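PDB 6J3E: glutathione S-transferase, which probably transfers glutathione to electrophilic substrates, as a serine-type glutathione S-transferase of a wood-rotting fungus. Local coordinates for residues I130-T135 and E161-P166. Numbering follows the deposited sequence.
Sequences IMLPAT and EDWAPP. With EDO (1,2-ethanediol), chain F.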
loop_
_atom_site.group_PDB
_atom_site.type_symbol
_atom_site.label_atom_id
_atom_site.label_comp_id
_atom_site.label_asym_id
_atom_site.label_seq_id
_atom_site.Cartn_x
_atom_site.Cartn_y
_atom_site.Cartn_z
ATOM N N ILE A 130 -7.861 3.413 -19.799
ATOM C CA ILE A 130 -9.256 3.332 -20.216
ATOM C C ILE A 130 -10.044 4.539 -19.751
ATOM O O ILE A 130 -10.882 5.065 -20.490
ATOM C CB ILE A 130 -9.880 2.025 -19.697
ATOM C CG1 ILE A 130 -9.402 0.844 -20.556
ATOM C CG2 ILE A 130 -11.416 2.140 -19.644
ATOM C CD1 ILE A 130 -9.554 -0.495 -19.898
ATOM N N MET A 131 -9.769 5.011 -18.539
ATOM C CA MET A 131 -10.663 5.973 -17.918
ATOM C C MET A 131 -10.348 7.424 -18.284
ATOM O O MET A 131 -11.269 8.229 -18.423
ATOM C CB MET A 131 -10.636 5.789 -16.398
ATOM C CG MET A 131 -11.329 4.518 -15.909
ATOM S SD MET A 131 -13.025 4.368 -16.532
ATOM C CE MET A 131 -13.746 5.939 -15.985
ATOM N N LEU A 132 -9.081 7.789 -18.452
ATOM C CA LEU A 132 -8.780 9.173 -18.814
ATOM C C LEU A 132 -9.342 9.550 -20.179
ATOM O O LEU A 132 -9.936 10.638 -20.295
ATOM C CB LEU A 132 -7.272 9.428 -18.738
ATOM C CG LEU A 132 -6.600 9.247 -17.378
ATOM C CD1 LEU A 132 -5.240 9.929 -17.330
ATOM C CD2 LEU A 132 -7.485 9.732 -16.261
ATOM N N PRO A 133 -9.207 8.738 -21.236
ATOM C CA PRO A 133 -9.901 9.084 -22.484
ATOM C C PRO A 133 -11.404 9.147 -22.306
ATOM O O PRO A 133 -12.057 10.057 -22.827
ATOM C CB PRO A 133 -9.491 7.957 -23.438
ATOM C CG PRO A 133 -8.232 7.420 -22.865
ATOM C CD PRO A 133 -8.385 7.528 -21.393
ATOM N N ALA A 134 -11.979 8.194 -21.580
ATOM C CA ALA A 134 -13.408 8.253 -21.327
ATOM C C ALA A 134 -13.797 9.563 -20.644
ATOM O O ALA A 134 -14.812 10.174 -21.002
ATOM C CB ALA A 134 -13.840 7.051 -20.487
ATOM N N THR A 135 -13.016 10.024 -19.655
ATOM C CA THR A 135 -13.477 11.245 -19.007
ATOM C C THR A 135 -13.234 12.467 -19.867
ATOM O O THR A 135 -13.908 13.485 -19.671
ATOM C CB THR A 135 -12.846 11.469 -17.627
ATOM O OG1 THR A 135 -11.641 12.241 -17.737
ATOM C CG2 THR A 135 -12.563 10.191 -16.966
ATOM N N GLU A 161 -7.417 8.357 -28.268
ATOM C CA GLU A 161 -8.198 7.283 -28.878
ATOM C C GLU A 161 -7.366 6.038 -29.159
ATOM O O GLU A 161 -7.941 4.963 -29.366
ATOM C CB GLU A 161 -8.862 7.793 -30.156
ATOM C CG GLU A 161 -9.972 8.840 -29.916
ATOM C CD GLU A 161 -9.464 10.227 -29.473
ATOM O OE1 GLU A 161 -10.232 10.952 -28.798
ATOM O OE2 GLU A 161 -8.308 10.595 -29.801
ATOM N N ASP A 162 -6.037 6.150 -29.144
ATOM C CA ASP A 162 -5.130 5.020 -29.325
ATOM C C ASP A 162 -4.614 4.426 -28.004
ATOM O O ASP A 162 -3.819 3.482 -28.031
ATOM C CB ASP A 162 -3.938 5.450 -30.201
ATOM C CG ASP A 162 -4.364 6.005 -31.560
ATOM O OD1 ASP A 162 -5.280 5.436 -32.187
ATOM O OD2 ASP A 162 -3.780 7.021 -32.007
ATOM N N TRP A 163 -5.026 4.964 -26.856
ATOM C CA TRP A 163 -4.494 4.484 -25.582
ATOM C C TRP A 163 -4.918 3.041 -25.317
ATOM O O TRP A 163 -4.081 2.171 -25.053
ATOM C CB TRP A 163 -4.966 5.384 -24.446
ATOM C CG TRP A 163 -4.222 6.661 -24.306
ATOM C CD1 TRP A 163 -3.481 7.303 -25.267
ATOM C CD2 TRP A 163 -4.126 7.465 -23.122
ATOM N NE1 TRP A 163 -2.942 8.467 -24.753
ATOM C CE2 TRP A 163 -3.320 8.588 -23.440
ATOM C CE3 TRP A 163 -4.651 7.351 -21.832
ATOM C CZ2 TRP A 163 -3.023 9.581 -22.508
ATOM C CZ3 TRP A 163 -4.360 8.341 -20.908
ATOM C CH2 TRP A 163 -3.556 9.443 -21.250
ATOM N N ALA A 164 -6.225 2.781 -25.379
ATOM C CA ALA A 164 -6.785 1.445 -25.191
ATOM C C ALA A 164 -8.078 1.351 -25.993
ATOM O O ALA A 164 -9.176 1.274 -25.433
ATOM C CB ALA A 164 -7.031 1.169 -23.709
ATOM N N PRO A 165 -7.982 1.364 -27.326
ATOM C CA PRO A 165 -9.193 1.472 -28.145
ATOM C C PRO A 165 -10.051 0.224 -28.034
ATOM O O PRO A 165 -9.533 -0.895 -27.845
ATOM C CB PRO A 165 -8.645 1.648 -29.575
ATOM C CG PRO A 165 -7.305 1.024 -29.553
ATOM C CD PRO A 165 -6.764 1.225 -28.149
ATOM N N PRO A 166 -11.368 0.362 -28.161
ATOM C CA PRO A 166 -12.251 -0.806 -28.032
ATOM C C PRO A 166 -11.869 -1.923 -28.995
ATOM O O PRO A 166 -11.398 -1.687 -30.108
ATOM C CB PRO A 166 -13.637 -0.239 -28.357
ATOM C CG PRO A 166 -13.520 1.198 -28.056
ATOM C CD PRO A 166 -12.118 1.593 -28.422
HETATM C C1 EDO F . -9.592 4.729 -25.097
HETATM O O1 EDO F . -8.513 4.595 -26.039
HETATM C C2 EDO F . -10.942 4.499 -25.788
HETATM O O2 EDO F . -11.166 5.492 -26.793
#
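Trp163, in the loop between helices 141-153 and 169-189, lays the six-membered side of its indole obliquely against the kinked end of helix 109-136. Its CE3 lies 3.7 Å from CG of Pro133, and CD of the same proline is 3.8 Å from CE3. One atom further round the ring, CZ3 meets CB of Leu132 at 3.8 Å, and CD1 of Leu132 also reaches CZ3. Leu132 also touches Arg151, a glutathione-binding residue of helix 141-153, so the contact sits close to the glutathione site. The indole CG stands anti to the carbonyl carbon (chi1 -79°), which swings the indole to the helix; the turn about CB-CG (chi2 22°) brings CE3 and CZ3 to the front. NE1 is hydrogen-bonded to Val158 O, which ties the ring to its own loop. With an alanine here the indole is gone; a gap would probably open beside Pro133 CG and Leu132 CB, with Val158 O losing this donor. Ala164 follows, with CB 4.0 Å from CG1 of Ile130, a side chain that also packs on helix 169-189. Ala164 N donates a nearly straight bond to O1 of an ethanediol (3.0 Å, 162°), which Leu160 O also holds. This molecule, probably from the crystallisation liquor, places C1 3.6 Å from CB of Pro133. No hydrogen bond joins the two segments directly. Within the helical C-terminal domain, their fit therefore rests on apolar shape alone.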